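Local atomic coordinates of ABC sugar (Ribose) transporter, periplasmic substrate-binding subunit (Rhodobacter sphaeroides, PDB entry 3L49), a protein that probably binds a sugar or related carbohydrate in the periplasm as the substrate-binding subunit of an ABC transporter. Residues 10-15 with 66-71; 31-36 with 255-260; 99-104 with 266-271. All coordinates share one frame; numbering follows the deposited sequence.

Contact 1: 10-15 with 66-71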
# COMPACT_ATOMS: atom_id res chain seq x y z
N ILE A 10 10.08 16.08 -1.94
CA ILE A 10 9.30 14.87 -1.65
C ILE A 10 7.97 15.28 -1.03
O ILE A 10 7.94 16.03 -0.05
CB ILE A 10 10.03 13.95 -0.63
CG1 ILE A 10 11.39 13.49 -1.16
CG2 ILE A 10 9.16 12.74 -0.24
CD1 ILE A 10 12.33 13.12 -0.05
N THR A 11 6.87 14.81 -1.61
CA THR A 11 5.54 15.00 -1.01
C THR A 11 4.82 13.67 -0.75
O THR A 11 4.36 13.01 -1.67
CB THR A 11 4.65 16.05 -1.80
OG1 THR A 11 3.30 16.00 -1.33
CG2 THR A 11 4.66 15.80 -3.30
N ALA A 12 4.76 13.27 0.52
CA ALA A 12 4.11 12.04 0.94
C ALA A 12 2.85 12.37 1.73
O ALA A 12 2.79 13.39 2.41
CB ALA A 12 5.04 11.24 1.81
N ILE A 13 1.85 11.50 1.67
CA ILE A 13 0.64 11.76 2.45
C ILE A 13 0.81 11.42 3.95
O ILE A 13 0.07 11.92 4.78
CB ILE A 13 -0.65 11.14 1.83
CG1 ILE A 13 -1.90 11.80 2.44
CG2 ILE A 13 -0.64 9.61 1.96
CD1 ILE A 13 -3.20 11.56 1.70
N GLY A 14 1.79 10.59 4.28
CA GLY A 14 2.05 10.30 5.67
C GLY A 14 3.32 9.52 5.92
O GLY A 14 3.97 9.05 4.99
N THR A 15 3.67 9.41 7.20
CA THR A 15 4.72 8.52 7.69
C THR A 15 4.18 7.82 8.93
O THR A 15 4.94 7.36 9.79
CB THR A 15 6.04 9.28 8.05
OG1 THR A 15 5.84 10.04 9.25
CG2 THR A 15 6.49 10.20 6.92
N ILE A 66 9.08 14.14 -6.13
CA ILE A 66 8.60 12.77 -5.91
C ILE A 66 7.35 12.76 -5.05
O ILE A 66 7.36 13.24 -3.92
CB ILE A 66 9.66 11.83 -5.28
CG1 ILE A 66 11.04 12.01 -5.91
CG2 ILE A 66 9.20 10.39 -5.45
CD1 ILE A 66 12.11 11.13 -5.28
N GLU A 67 6.28 12.21 -5.58
CA GLU A 67 5.03 12.14 -4.85
C GLU A 67 4.84 10.72 -4.31
O GLU A 67 5.03 9.75 -5.03
CB GLU A 67 3.87 12.54 -5.78
CG GLU A 67 2.61 13.02 -5.09
CD GLU A 67 1.84 11.91 -4.41
OE1 GLU A 67 1.82 10.78 -4.94
OE2 GLU A 67 1.27 12.16 -3.32
N GLN A 68 4.46 10.60 -3.04
CA GLN A 68 4.23 9.28 -2.44
C GLN A 68 2.81 9.08 -1.92
O GLN A 68 2.37 9.80 -1.03
CB GLN A 68 5.25 9.03 -1.34
CG GLN A 68 5.02 7.78 -0.53
CD GLN A 68 6.14 7.54 0.46
OE1 GLN A 68 7.31 7.76 0.15
NE2 GLN A 68 5.78 7.07 1.66
N LEU A 69 2.11 8.11 -2.49
CA LEU A 69 0.75 7.68 -2.08
C LEU A 69 -0.31 8.78 -2.06
O LEU A 69 -0.12 9.85 -2.61
CB LEU A 69 0.79 6.91 -0.75
CG LEU A 69 1.35 5.50 -0.86
CD1 LEU A 69 1.97 5.07 0.45
CD2 LEU A 69 0.28 4.50 -1.32
N GLY A 70 -1.44 8.50 -1.42
CA GLY A 70 -2.54 9.45 -1.36
C GLY A 70 -3.61 9.20 -2.39
O GLY A 70 -3.49 8.30 -3.23
N ASN A 71 -4.66 10.01 -2.33
CA ASN A 71 -5.80 9.90 -3.24
C ASN A 71 -5.52 10.61 -4.55
O ASN A 71 -5.24 11.81 -4.57
CB ASN A 71 -7.06 10.47 -2.59
CG ASN A 71 -7.80 9.44 -1.75
OD1 ASN A 71 -9.02 9.43 -1.74
ND2 ASN A 71 -7.06 8.58 -1.05
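The carbonyl oxygen of I66 is gripped by two neighbouring donors of the other strand: T11 N reaches it at 2.8 Å, almost straight (170°), and the CA-H of I10 adds a weaker contact, with I10 CA 3.4 Å from I66 O. One residue on, the roles reverse. T11 O accepts Q68 N at 2.8 Å. The last bond, from I13 N to Q68 O at 3.2 Å, is longer and more bent (146°), as strand 10-12 gives way to a turn. On the face shared with A12, the side chain of Q68 leaves with CG anti to the backbone N (chi1 172°) and runs out extended, so that A12 CB lies alongside it, 3.9 Å from Q68 CB. Its amide is held beyond the sheet, OE1 by Q27 NE2 and NE2 by D20 O, both of helix 18-33. The reverse face carries T11 and E67. T11 OG1 bonds to Q50 NE2 of helix 47-60, while its methyl CG2 lies 3.9 Å from E67 CG; the bend at E67 chi2 then carries the carboxylate along the strand, where OE1 bonds to T94 OG1. Past the strand ends, I13 lies over the bare backbone of G70, its CG2 3.6 Å from G70 N and its CD1 near G70 CA. L69 follows directly after the strand, and its side chain comes within about 4 Å of an unidentified bound ligand. Adjacent parallel strands whose C-terminal ends open into loops beside a ligand are characteristic of the Rossmann-like lobe of periplasmic binding proteins.

Contact 2: 31-36 with 255-260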
# COMPACT_ATOMS: atom_id res chain seq x y z
N ILE A 31 18.72 10.79 -1.76
CA ILE A 31 18.94 12.14 -2.28
C ILE A 31 20.25 12.69 -1.73
O ILE A 31 21.13 13.11 -2.49
CB ILE A 31 17.78 13.10 -1.97
CG1 ILE A 31 16.54 12.73 -2.79
CG2 ILE A 31 18.17 14.53 -2.30
CD1 ILE A 31 15.22 13.29 -2.23
N GLU A 32 20.39 12.64 -0.41
CA GLU A 32 21.57 13.13 0.29
C GLU A 32 22.81 12.32 -0.04
O GLU A 32 23.90 12.89 -0.18
CB GLU A 32 21.32 13.17 1.79
CG GLU A 32 20.23 14.17 2.20
CD GLU A 32 19.94 14.18 3.69
OE1 GLU A 32 19.07 14.98 4.11
OE2 GLU A 32 20.56 13.39 4.44
N ARG A 33 22.66 11.01 -0.20
CA ARG A 33 23.77 10.14 -0.59
C ARG A 33 24.37 10.53 -1.94
O ARG A 33 25.59 10.59 -2.09
CB ARG A 33 23.34 8.67 -0.61
CG ARG A 33 24.48 7.72 -0.84
CD ARG A 33 24.04 6.28 -0.99
NE ARG A 33 23.63 5.89 -2.35
CZ ARG A 33 24.45 5.63 -3.38
NH1 ARG A 33 25.76 5.76 -3.27
NH2 ARG A 33 23.93 5.27 -4.54
N LEU A 34 23.50 10.81 -2.91
CA LEU A 34 23.92 11.21 -4.26
C LEU A 34 24.37 12.68 -4.35
O LEU A 34 24.72 13.18 -5.43
CB LEU A 34 22.81 10.92 -5.28
CG LEU A 34 22.35 9.47 -5.46
CD1 LEU A 34 21.10 9.40 -6.33
CD2 LEU A 34 23.47 8.60 -6.06
N GLY A 35 24.36 13.37 -3.21
CA GLY A 35 24.90 14.73 -3.10
C GLY A 35 23.85 15.81 -3.26
O GLY A 35 24.18 16.98 -3.46
N GLY A 36 22.59 15.43 -3.16
CA GLY A 36 21.49 16.35 -3.38
C GLY A 36 20.95 16.97 -2.12
O GLY A 36 21.36 16.62 -1.00
N ALA A 255 13.35 5.02 -6.77
CA ALA A 255 12.67 6.21 -7.25
C ALA A 255 13.62 7.40 -7.41
O ALA A 255 13.53 8.13 -8.38
CB ALA A 255 11.51 6.57 -6.33
N VAL A 256 14.54 7.55 -6.45
CA VAL A 256 15.51 8.64 -6.47
C VAL A 256 16.53 8.45 -7.61
O VAL A 256 16.97 9.42 -8.22
CB VAL A 256 16.20 8.83 -5.09
CG1 VAL A 256 17.26 9.92 -5.13
CG2 VAL A 256 15.16 9.19 -4.05
N GLN A 257 16.90 7.21 -7.91
CA GLN A 257 17.81 7.02 -9.03
C GLN A 257 17.12 7.06 -10.39
O GLN A 257 17.78 7.25 -11.39
CB GLN A 257 18.75 5.83 -8.88
CG GLN A 257 18.29 4.75 -7.96
CD GLN A 257 19.45 4.18 -7.17
OE1 GLN A 257 19.64 2.97 -7.15
NE2 GLN A 257 20.22 5.04 -6.52
N ASN A 258 15.80 6.91 -10.41
CA ASN A 258 15.04 7.28 -11.60
C ASN A 258 15.07 8.79 -11.83
O ASN A 258 15.23 9.24 -12.96
CB ASN A 258 13.60 6.78 -11.51
CG ASN A 258 13.47 5.32 -11.87
OD1 ASN A 258 14.13 4.84 -12.81
ND2 ASN A 258 12.64 4.59 -11.14
N VAL A 259 14.94 9.56 -10.74
CA VAL A 259 15.13 11.00 -10.79
C VAL A 259 16.55 11.36 -11.26
O VAL A 259 16.73 12.12 -12.20
CB VAL A 259 14.88 11.66 -9.40
CG1 VAL A 259 15.08 13.16 -9.48
CG2 VAL A 259 13.48 11.36 -8.90
N ALA A 260 17.54 10.77 -10.60
CA ALA A 260 18.95 11.03 -10.90
C ALA A 260 19.34 10.62 -12.33
O ALA A 260 20.21 11.24 -12.93
CB ALA A 260 19.84 10.33 -9.89
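A Schellman motif ends helix 18-33, and the last turn of that helix packs against helix 248-263 on one face of the N-terminal lobe's sheet, the face formed in part by I8, I10 and I66. In the motif, G36 N bonds back to I31 O at 2.8 Å and G35 N to E32 O, while G35 adopts the positive phi (95°) that turns the chain away toward strand 37-42. L34 points toward the second helix, and I31, lying alongside, also touches V256. V256 has CG1 anti to its own backbone N (chi1 177°), which places that methyl against I31; it touches I31 CG1 at 3.7 Å and also comes 3.8 Å from the backbone I31 N. The two side chains cross at about a right angle, and I31 CG1 also lies 4.0 Å from V256 CG2. L34 instead runs past V256 in the opposite sense. Its CD1 reaches between two residues one turn apart on helix 248-263, and lies 4.1 Å from V256 CG1. No hydrogen bond joins the two segments, and the contact is mainly apolar packing. L3, near the N terminus, also packs on L34, V256 and A260 and shares a backbone bond with L34, closing over the same apolar patch. At the exposed margin, R33 forms a salt bridge through NH2 to E30 OE2. Q257 comes up to the edge of the guanidinium, near its plane, but the nitrogens R33 NH2 and Q257 NE2 stay 4.2 Å apart. One turn on from V256, the methyl CB of A260 rests 3.9 Å from L34 CD1.

Contact 3: 99-104 with 266-271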
# COMPACT_ATOMS: atom_id res chain seq x y z
N ALA A 99 3.14 11.38 -14.32
CA ALA A 99 4.51 11.04 -13.93
C ALA A 99 5.38 10.49 -15.07
O ALA A 99 4.91 9.73 -15.92
CB ALA A 99 4.48 10.04 -12.78
N ILE A 100 6.65 10.88 -15.07
CA ILE A 100 7.69 10.29 -15.91
C ILE A 100 7.88 8.80 -15.56
O ILE A 100 7.98 7.94 -16.44
CB ILE A 100 9.02 11.07 -15.76
CG1 ILE A 100 8.91 12.43 -16.46
CG2 ILE A 100 10.23 10.28 -16.30
CD1 ILE A 100 9.82 13.50 -15.89
N ASN A 101 7.88 8.51 -14.27
CA ASN A 101 8.17 7.18 -13.76
C ASN A 101 7.38 6.93 -12.48
O ASN A 101 7.18 7.84 -11.67
CB ASN A 101 9.69 7.03 -13.53
CG ASN A 101 10.07 5.75 -12.77
OD1 ASN A 101 10.03 5.71 -11.54
ND2 ASN A 101 10.46 4.71 -13.51
N ASN A 102 6.91 5.70 -12.31
CA ASN A 102 6.32 5.25 -11.07
C ASN A 102 7.10 4.07 -10.53
O ASN A 102 7.05 2.99 -11.10
CB ASN A 102 4.86 4.84 -11.31
CG ASN A 102 4.19 4.34 -10.04
OD1 ASN A 102 4.27 4.98 -8.99
ND2 ASN A 102 3.52 3.21 -10.14
N THR A 103 7.83 4.28 -9.43
CA THR A 103 8.51 3.18 -8.74
C THR A 103 7.55 2.55 -7.72
O THR A 103 6.90 3.27 -6.98
CB THR A 103 9.84 3.64 -8.09
OG1 THR A 103 10.68 4.22 -9.09
CG2 THR A 103 10.57 2.46 -7.46
N THR A 104 7.48 1.23 -7.70
CA THR A 104 6.41 0.51 -7.00
C THR A 104 6.75 -0.98 -6.89
O THR A 104 7.90 -1.35 -7.05
CB THR A 104 5.04 0.74 -7.71
OG1 THR A 104 3.97 0.13 -6.97
CG2 THR A 104 5.06 0.22 -9.16
N GLN A 266 19.20 10.70 -19.22
CA GLN A 266 19.19 9.29 -19.54
C GLN A 266 17.79 8.72 -19.61
O GLN A 266 16.84 9.33 -19.10
CB GLN A 266 20.04 8.50 -18.55
CG GLN A 266 21.53 8.75 -18.68
CD GLN A 266 22.34 8.02 -17.63
OE1 GLN A 266 21.90 7.02 -17.06
NE2 GLN A 266 23.54 8.53 -17.36
N GLU A 267 17.66 7.58 -20.27
CA GLU A 267 16.36 6.95 -20.46
C GLU A 267 15.88 6.24 -19.21
O GLU A 267 16.58 5.40 -18.64
CB GLU A 267 16.34 6.02 -21.68
CG GLU A 267 16.16 6.76 -23.02
CD GLU A 267 14.71 7.18 -23.32
OE1 GLU A 267 14.03 7.76 -22.44
OE2 GLU A 267 14.26 6.95 -24.47
N VAL A 268 14.68 6.63 -18.80
CA VAL A 268 14.03 6.07 -17.63
C VAL A 268 12.79 5.36 -18.13
O VAL A 268 12.06 5.88 -18.97
CB VAL A 268 13.68 7.20 -16.61
CG1 VAL A 268 12.89 6.68 -15.43
CG2 VAL A 268 14.94 7.89 -16.11
N LYS A 269 12.57 4.14 -17.63
CA LYS A 269 11.38 3.36 -17.93
C LYS A 269 10.13 3.96 -17.28
O LYS A 269 10.23 4.62 -16.24
CB LYS A 269 11.58 1.91 -17.47
CG LYS A 269 12.61 1.15 -18.31
CD LYS A 269 12.07 0.87 -19.71
CE LYS A 269 13.19 0.69 -20.71
NZ LYS A 269 14.01 -0.52 -20.42
N PRO A 270 8.94 3.74 -17.88
CA PRO A 270 7.70 4.29 -17.29
C PRO A 270 7.37 3.78 -15.88
O PRO A 270 6.62 4.43 -15.16
CB PRO A 270 6.62 3.84 -18.28
CG PRO A 270 7.22 2.67 -18.98
CD PRO A 270 8.66 3.01 -19.12
N PHE A 271 7.93 2.63 -15.50
CA PHE A 271 7.78 2.09 -14.14
C PHE A 271 9.01 1.28 -13.72
O PHE A 271 9.79 0.82 -14.55
CB PHE A 271 6.49 1.26 -13.98
CG PHE A 271 6.38 0.10 -14.94
CD1 PHE A 271 5.78 0.27 -16.19
CD2 PHE A 271 6.86 -1.16 -14.60
CE1 PHE A 271 5.67 -0.79 -17.08
CE2 PHE A 271 6.77 -2.23 -15.49
CZ PHE A 271 6.17 -2.04 -16.73
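N101 reaches the incoming chain through its side-chain amide: ND2 bonds to K269 O at 2.7 Å, nearly straight (166°), with the oxygen close to the amide plane. The same nitrogen also bonds to T272 OG1, so the two acceptors together fix the rotation of the amide. CG set anti to the backbone N (chi1 170°) lays the side chain against the incoming chain, where V268 crosses it at about a right angle, its CG1 3.7 Å from N101 CB. Next along, N102 N gives a bond to P270 O at 3.1 Å, and the CA-H of N101 also faces P270 O. N102 also bonds through its backbone to T272, so N102 and F271 form a parallel bridge; F271 CA lies 3.3 Å from N102 O. The F271 ring turns away from the segment 99-104 and meets F273. Further out, T91 OG1 of strand 89-92 holds N102 OD1, and V268 rests on N258 of helix 248-263. Thus the loop leaving that helix is pinned to strand 101-105, and strand 271-280 enters the sheet beside it, with strand 89-92 on the other side of strand 101-105.

From the N terminus, strand 7-12 leads into helix 18-33 and, two strands later, contact 1 closes the first loop by pairing 10-15 with 66-71. Contact 2 opens inside that loop at 31-36 and closes only at 255-260, so the two cross; they touch where I10 meets I31 and I66 meets V256 and V259. Contact 3 opens at 99-104, after contact 1 has closed, and ends at 266-271, crossing contact 2, which it meets through N258 and T103. Contacts 1 and 3 follow in series on one sheet. Contacts 2 and 3 fasten helix 248-263 and the loop into strand 271-280, late in the chain, onto the N-terminal lobe, whose strands contact 1 pairs.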